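Local atomic coordinates of protein phosphotransferase ChpT (Brucella abortus, PDB entry 4QPK), a protein that passes phosphoryl groups through a histidine as part of the phosphorelay that controls cell growth, division and survival of the bacterium inside mammalian host cells. Residues V39-A43 with L44-A48; G63-N66 with N67-L71; I182-G186 with R187-V191. All blocks are in the same frame, centred on the assembly; numbering follows the deposited sequence.

Contact 1: residues V39-A43 with L44-A48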
loop_
_atom_site.group_PDB
_atom_site.type_symbol
_atom_site.label_atom_id
_atom_site.label_comp_id
_atom_site.label_asym_id
_atom_site.label_seq_id
_atom_site.Cartn_x
_atom_site.Cartn_y
_atom_site.Cartn_z
ATOM N N VAL B 39 -2.935 13.915 -18.708
ATOM C CA VAL B 39 -2.184 14.353 -17.546
ATOM C C VAL B 39 -1.199 13.257 -17.167
ATOM O O VAL B 39 -1.431 12.082 -17.460
ATOM C CB VAL B 39 -3.140 14.681 -16.367
ATOM C CG1 VAL B 39 -3.960 13.453 -15.987
ATOM C CG2 VAL B 39 -2.389 15.231 -15.159
ATOM N N THR B 40 -0.103 13.630 -16.518
ATOM C CA THR B 40 0.822 12.634 -16.007
ATOM C C THR B 40 1.233 12.939 -14.568
ATOM O O THR B 40 1.426 14.092 -14.179
ATOM C CB THR B 40 2.076 12.512 -16.914
ATOM O OG1 THR B 40 2.802 11.326 -16.568
ATOM C CG2 THR B 40 2.988 13.716 -16.767
ATOM N N LEU B 41 1.356 11.887 -13.772
ATOM C CA LEU B 41 1.793 12.031 -12.389
ATOM C C LEU B 41 3.241 11.642 -12.287
ATOM O O LEU B 41 3.696 10.719 -12.971
ATOM C CB LEU B 41 0.959 11.174 -11.423
ATOM C CG LEU B 41 -0.438 11.588 -10.951
ATOM C CD1 LEU B 41 -1.316 12.130 -12.073
ATOM C CD2 LEU B 41 -1.115 10.404 -10.245
ATOM N N SER B 42 3.970 12.360 -11.434
ATOM C CA SER B 42 5.344 11.998 -11.117
ATOM C C SER B 42 5.349 10.648 -10.442
ATOM O O SER B 42 4.317 10.212 -9.916
ATOM C CB SER B 42 5.996 13.037 -10.198
ATOM O OG SER B 42 5.379 13.039 -8.918
ATOM N N ALA B 43 6.508 10.002 -10.433
ATOM C CA ALA B 43 6.670 8.726 -9.760
ATOM C C ALA B 43 6.300 8.856 -8.284
ATOM O O ALA B 43 5.569 8.024 -7.750
ATOM C CB ALA B 43 8.090 8.220 -9.912
ATOM N N LEU B 44 6.786 9.910 -7.635
ATOM C CA LEU B 44 6.474 10.135 -6.221
ATOM C C LEU B 44 4.977 10.306 -5.956
ATOM O O LEU B 44 4.442 9.761 -4.983
ATOM C CB LEU B 44 7.227 11.359 -5.701
ATOM C CG LEU B 44 8.727 11.139 -5.496
ATOM C CD1 LEU B 44 9.360 12.470 -5.078
ATOM C CD2 LEU B 44 8.979 10.066 -4.446
ATOM N N ASP B 45 4.302 11.073 -6.804
ATOM C CA ASP B 45 2.889 11.325 -6.594
ATOM C C ASP B 45 2.026 10.107 -6.909
ATOM O O ASP B 45 1.032 9.868 -6.222
ATOM C CB ASP B 45 2.435 12.531 -7.409
ATOM C CG ASP B 45 2.928 13.843 -6.816
ATOM O OD1 ASP B 45 2.875 14.871 -7.517
ATOM O OD2 ASP B 45 3.374 13.837 -5.645
ATOM N N LEU B 46 2.386 9.334 -7.934
ATOM C CA LEU B 46 1.613 8.128 -8.231
ATOM C C LEU B 46 1.737 7.111 -7.098
ATOM O O LEU B 46 0.734 6.557 -6.643
ATOM C CB LEU B 46 2.057 7.495 -9.559
ATOM C CG LEU B 46 1.441 6.133 -9.913
ATOM C CD1 LEU B 46 -0.085 6.233 -10.097
ATOM C CD2 LEU B 46 2.111 5.567 -11.175
ATOM N N GLY B 47 2.961 6.881 -6.637
ATOM C CA GLY B 47 3.201 5.928 -5.570
ATOM C C GLY B 47 2.450 6.325 -4.311
ATOM O O GLY B 47 1.839 5.483 -3.656
ATOM N N ALA B 48 2.515 7.606 -3.960
ATOM C CA ALA B 48 1.827 8.089 -2.758
ATOM C C ALA B 48 0.314 7.905 -2.842
ATOM O O ALA B 48 -0.311 7.442 -1.884
ATOM C CB ALA B 48 2.157 9.562 -2.502
HETATM O O HOH W 1 2.716 14.789 -10.197
#
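Ser42 OG accepts a hydrogen bond from the backbone N of Asp45 at 3.1 Å, with an N-H...O angle of 156°, which makes Ser42 the N-cap of helix 43-74. The hydroxyl gets there because OG sits between the backbone N and the carbonyl carbon (chi1 67°), turned over the first turn of the helix. Serine suits the place: its oxygen is one bond from CB, short enough to meet an amide N-H that has no preceding turn to donate to. The same residue also starts the backbone ladder, since Leu46 N donates to Ser42 O at 2.9 Å, and Gly47 N to Ala43 O at 3.1 Å follows.

Asp45 CB lies 3.3 Å from Ser42 OG, and its carboxylate stays beside the cap. A water completes the loop: it accepts from Ser42 N at 3.0 Å and donates to Asp45 OD1 at 2.7 Å, so serine and aspartate are linked by a direct bond one way and a water-mediated one the other. Beside this polar corner Leu41, the residue before the cap, lays its CB 4.3 Å from Leu46 CB, an apolar contact between N' and N4, the pairing of a hydrophobic staple.

Further out, Leu41 N is hydrogen-bonded to Tyr216 OH, and Leu46 packs on Val213 and Leu220 of helix 213-225. Ala43, a small side chain that probably lets the chains come close, packs on Leu46 of the second subunit, and Leu46 on Ala43 of that subunit.

Placed beside the first turn, the carboxylate of Asp45 probably interacts favourably with the positive end of the helix dipole. Cap, bridging water and leucine pair probably help to define where the first helix of the dimerization and histidine phosphotransfer domain begins.

Contact 2: residues G63-N66 with N67-L71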
loop_
_atom_site.group_PDB
_atom_site.type_symbol
_atom_site.label_atom_id
_atom_site.label_comp_id
_atom_site.label_asym_id
_atom_site.label_seq_id
_atom_site.Cartn_x
_atom_site.Cartn_y
_atom_site.Cartn_z
ATOM N N GLY B 63 -10.539 -1.103 11.567
ATOM C CA GLY B 63 -11.247 -0.479 12.675
ATOM C C GLY B 63 -12.270 -1.411 13.310
ATOM O O GLY B 63 -12.408 -1.441 14.532
ATOM N N ALA B 64 -12.976 -2.178 12.489
ATOM C CA ALA B 64 -13.991 -3.107 13.010
ATOM C C ALA B 64 -13.354 -4.228 13.819
ATOM O O ALA B 64 -13.962 -4.746 14.758
ATOM C CB ALA B 64 -14.844 -3.687 11.882
ATOM N N ILE B 65 -12.139 -4.636 13.448
ATOM C CA ILE B 65 -11.441 -5.616 14.282
ATOM C C ILE B 65 -11.247 -5.056 15.691
ATOM O O ILE B 65 -11.523 -5.733 16.692
ATOM C CB ILE B 65 -10.073 -5.985 13.673
ATOM C CG1 ILE B 65 -10.277 -6.751 12.370
ATOM C CG2 ILE B 65 -9.234 -6.778 14.690
ATOM C CD1 ILE B 65 -8.999 -6.879 11.522
ATOM N N ASN B 66 -10.789 -3.813 15.768
ATOM C CA ASN B 66 -10.597 -3.159 17.055
ATOM C C ASN B 66 -11.931 -2.999 17.803
ATOM O O ASN B 66 -11.999 -3.213 19.016
ATOM C CB ASN B 66 -9.919 -1.814 16.847
ATOM C CG ASN B 66 -8.449 -1.957 16.472
ATOM O OD1 ASN B 66 -7.813 -2.952 16.813
ATOM N ND2 ASN B 66 -7.918 -0.979 15.748
ATOM N N ASN B 67 -12.996 -2.671 17.074
ATOM C CA ASN B 67 -14.338 -2.589 17.684
ATOM C C ASN B 67 -14.791 -3.917 18.270
ATOM O O ASN B 67 -15.403 -3.963 19.347
ATOM C CB ASN B 67 -15.388 -2.127 16.656
ATOM C CG ASN B 67 -15.149 -0.723 16.147
ATOM O OD1 ASN B 67 -14.598 0.148 16.845
ATOM N ND2 ASN B 67 -15.533 -0.502 14.904
ATOM N N GLY B 68 -14.528 -4.994 17.534
ATOM C CA GLY B 68 -14.870 -6.338 17.975
ATOM C C GLY B 68 -14.159 -6.677 19.265
ATOM O O GLY B 68 -14.753 -7.255 20.185
ATOM N N LEU B 69 -12.879 -6.314 19.344
ATOM C CA LEU B 69 -12.104 -6.555 20.561
ATOM C C LEU B 69 -12.691 -5.771 21.749
ATOM O O LEU B 69 -12.698 -6.271 22.875
ATOM C CB LEU B 69 -10.624 -6.195 20.361
ATOM C CG LEU B 69 -9.892 -7.189 19.449
ATOM C CD1 LEU B 69 -8.505 -6.697 19.035
ATOM C CD2 LEU B 69 -9.797 -8.552 20.138
ATOM N N GLU B 70 -13.168 -4.554 21.488
ATOM C CA GLU B 70 -13.800 -3.724 22.524
ATOM C C GLU B 70 -15.112 -4.384 22.979
ATOM O O GLU B 70 -15.401 -4.448 24.168
ATOM C CB GLU B 70 -14.050 -2.299 22.007
ATOM C CG GLU B 70 -12.777 -1.453 21.827
ATOM C CD GLU B 70 -12.902 -0.330 20.778
ATOM O OE1 GLU B 70 -13.957 -0.191 20.111
ATOM O OE2 GLU B 70 -11.919 0.422 20.617
ATOM N N LEU B 71 -15.889 -4.900 22.037
ATOM C CA LEU B 71 -17.162 -5.535 22.386
ATOM C C LEU B 71 -16.923 -6.817 23.160
ATOM O O LEU B 71 -17.681 -7.167 24.071
ATOM C CB LEU B 71 -18.003 -5.810 21.135
ATOM C CG LEU B 71 -18.548 -4.547 20.463
ATOM C CD1 LEU B 71 -19.316 -4.886 19.181
ATOM C CD2 LEU B 71 -19.405 -3.730 21.420
#
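About two turns of helix 43-74, the first helix of the dimerization and histidine phosphotransfer domain, bring Gly63, Ala64, Ile65 and Asn66 against Asn67, Gly68, Leu69 and Glu70. Four successive i to i+4 bonds of 2.8 to 3.0 Å run from Asn67 N, Gly68 N, Leu69 N and Glu70 N to Gly63 O, Ala64 O, Ile65 O and Asn66 O, in that order.

On the inward side, Ile65 and Leu69 follow each other up one helix face. Ile65 CG2 comes within 4.4 Å of Leu69 CD1, a branch meeting a branch, while Leu69 CG rests 3.5 Å from Ile65 O. Leucine reaches this spot because its CG lies anti to its own carbonyl carbon (chi1 -71°) and beside the backbone N, which tips the chain back toward the preceding turn. Both residues pack on helix 78-102, Ile65 on Ala89 and Leu69 on Ile85, and both also touch Ala89 of the second subunit. Branched aliphatic chains fill such an interface between helices.

Asn66 lies at the same interface but contributes a polar group: its ND2 is hydrogen-bonded to Ser93 OG of the second subunit, so this amide nitrogen is satisfied across the dimer. On the exposed side, Glu70, its CG beside its own backbone N, lays CG 3.4 Å from Asn66 O and then runs on extended, its methylene covering a carbonyl already bonded to Glu70 N.

The chemistry thus splits by face: aliphatic side chains pack one side of these turns against helices of both subunits, the amide-hydroxyl bond from Asn66 to Ser93 of the second subunit adds direction, and the carboxylate is left on the solvent side.

Contact 3: residues I182-G186 with R187-V191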
loop_
_atom_site.group_PDB
_atom_site.type_symbol
_atom_site.label_atom_id
_atom_site.label_comp_id
_atom_site.label_asym_id
_atom_site.label_seq_id
_atom_site.Cartn_x
_atom_site.Cartn_y
_atom_site.Cartn_z
ATOM N N ILE B 182 -15.261 -7.236 -19.443
ATOM C CA ILE B 182 -15.897 -7.061 -18.146
ATOM C C ILE B 182 -17.295 -6.513 -18.379
ATOM O O ILE B 182 -17.459 -5.395 -18.884
ATOM C CB ILE B 182 -15.084 -6.110 -17.235
ATOM C CG1 ILE B 182 -13.863 -6.836 -16.669
ATOM C CG2 ILE B 182 -15.914 -5.642 -16.061
ATOM C CD1 ILE B 182 -12.705 -6.972 -17.636
ATOM N N THR B 183 -18.296 -7.314 -18.033
ATOM C CA THR B 183 -19.687 -6.957 -18.281
ATOM C C THR B 183 -20.446 -6.755 -16.977
ATOM O O THR B 183 -20.499 -7.658 -16.138
ATOM C CB THR B 183 -20.402 -8.044 -19.115
ATOM O OG1 THR B 183 -19.652 -8.307 -20.305
ATOM C CG2 THR B 183 -21.803 -7.563 -19.497
ATOM N N VAL B 184 -21.014 -5.567 -16.797
ATOM C CA VAL B 184 -21.781 -5.289 -15.589
ATOM C C VAL B 184 -23.252 -4.974 -15.871
ATOM O O VAL B 184 -23.603 -4.346 -16.874
ATOM C CB VAL B 184 -21.159 -4.130 -14.766
ATOM C CG1 VAL B 184 -19.793 -4.550 -14.222
ATOM C CG2 VAL B 184 -21.037 -2.860 -15.599
ATOM N N LYS B 185 -24.092 -5.466 -14.969
ATOM C CA LYS B 185 -25.540 -5.247 -14.981
ATOM C C LYS B 185 -26.000 -4.959 -13.576
ATOM O O LYS B 185 -25.501 -5.561 -12.634
ATOM C CB LYS B 185 -26.267 -6.469 -15.537
ATOM C CG LYS B 185 -26.146 -6.537 -17.012
ATOM C CD LYS B 185 -26.175 -7.922 -17.589
ATOM C CE LYS B 185 -25.927 -7.734 -19.065
ATOM N NZ LYS B 185 -25.368 -8.781 -19.879
ATOM N N GLY B 186 -26.958 -4.049 -13.432
ATOM C CA GLY B 186 -27.505 -3.736 -12.124
ATOM C C GLY B 186 -28.532 -2.625 -12.209
ATOM O O GLY B 186 -28.645 -1.969 -13.244
ATOM N N ARG B 187 -29.251 -2.383 -11.115
ATOM C CA ARG B 187 -30.330 -1.397 -11.124
ATOM C C ARG B 187 -29.788 0.004 -11.401
ATOM O O ARG B 187 -30.452 0.819 -12.049
ATOM C CB ARG B 187 -31.107 -1.411 -9.808
ATOM C CG ARG B 187 -32.178 -0.325 -9.738
ATOM C CD ARG B 187 -32.967 -0.335 -8.431
ATOM N NE ARG B 187 -32.971 -1.644 -7.786
ATOM C CZ ARG B 187 -34.017 -2.153 -7.140
ATOM N NH1 ARG B 187 -35.149 -1.467 -7.062
ATOM N NH2 ARG B 187 -33.933 -3.353 -6.585
ATOM N N MET B 188 -28.579 0.286 -10.927
ATOM C CA MET B 188 -27.934 1.521 -11.333
ATOM C C MET B 188 -26.741 1.207 -12.218
ATOM O O MET B 188 -25.809 0.515 -11.820
ATOM C CB MET B 188 -27.498 2.349 -10.130
ATOM C CG MET B 188 -26.946 3.703 -10.550
ATOM S SD MET B 188 -26.547 4.796 -9.179
ATOM C CE MET B 188 -28.172 5.183 -8.554
ATOM N N LEU B 189 -26.795 1.745 -13.425
ATOM C CA LEU B 189 -25.766 1.527 -14.422
ATOM C C LEU B 189 -25.214 2.866 -14.856
ATOM O O LEU B 189 -25.932 3.656 -15.473
ATOM C CB LEU B 189 -26.363 0.768 -15.605
ATOM C CG LEU B 189 -25.580 -0.168 -16.506
ATOM C CD1 LEU B 189 -24.765 -1.167 -15.702
ATOM C CD2 LEU B 189 -26.591 -0.876 -17.402
ATOM N N ARG B 190 -23.946 3.135 -14.556
ATOM C CA ARG B 190 -23.332 4.374 -15.018
ATOM C C ARG B 190 -21.827 4.247 -15.129
ATOM O O ARG B 190 -21.180 3.765 -14.203
ATOM C CB ARG B 190 -23.682 5.533 -14.079
ATOM C CG ARG B 190 -23.446 5.245 -12.611
ATOM N N VAL B 191 -21.266 4.654 -16.261
ATOM C CA VAL B 191 -19.814 4.696 -16.365
ATOM C C VAL B 191 -19.295 5.690 -15.333
ATOM O O VAL B 191 -19.781 6.819 -15.266
ATOM C CB VAL B 191 -19.347 5.097 -17.772
ATOM C CG1 VAL B 191 -17.827 5.137 -17.834
ATOM C CG2 VAL B 191 -19.917 4.139 -18.812
#
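Strand 178-185 ends in extended geometry, runs through a nearly fully extended Gly186 (phi 177°, psi 170°), and turns at Arg187, whose backbone takes a helix-like conformation, so that the following loop comes back beside the strand end. The strand belongs to the mixed sheet of the C-terminal domain, which resembles the catalytic and ATP-binding domain of histidine kinases but lacks regions needed to bind ATP. Gly186 is well placed at the exit: a backbone without CB passes easily through such an extended conformation just before the bend.

Across the turn the contact is carried by Val184 and Leu189. Both CB atoms are directed at the opposite segment, and the two side chains cross at a slant. A single methyl of the leucine, CD1, does the touching, and it also lies 4.2 Å from Lys185 CA. That methyl is brought to the strand by a first torsion of -151°, which carries CG away from the backbone N. A beta-branched valine suits the strand, while the longer leucine can reach from the loop to the strand.

Behind the pair, Ile238 of the neighbouring strand touches both side chains, and Leu167 and Ala160 add to the packing around Val184, so the loop closes over the edge of a small apolar cluster. Lys185 points the other way and its NZ forms a salt bridge with Asp237. The turn itself lies at the surface, where the guanidinium of Arg187 is poorly ordered. At the centre, Leu189 CD1 sits 4.1 Å from Val184 CG2 and 3.6 Å from Val184 O.

Contacts 1 and 2 share helix 43-74, with centres about 35 Å apart: the first starts the helix, the second lies near its other end, and both reach the second subunit, so the helix is engaged across the dimer at two separated levels. His56, the histidine phosphorylated in the relay and unmodified here, falls between them in sequence on the same helix. Contact 3 is in the C-terminal domain, its centre about 30 Å from that of contact 1 and 34 Å from that of contact 2, and no other chain of the assembly touches it. The bound sodium ion, held by Glu124 and Asn128, is about 12 Å from the side chain of Ile65.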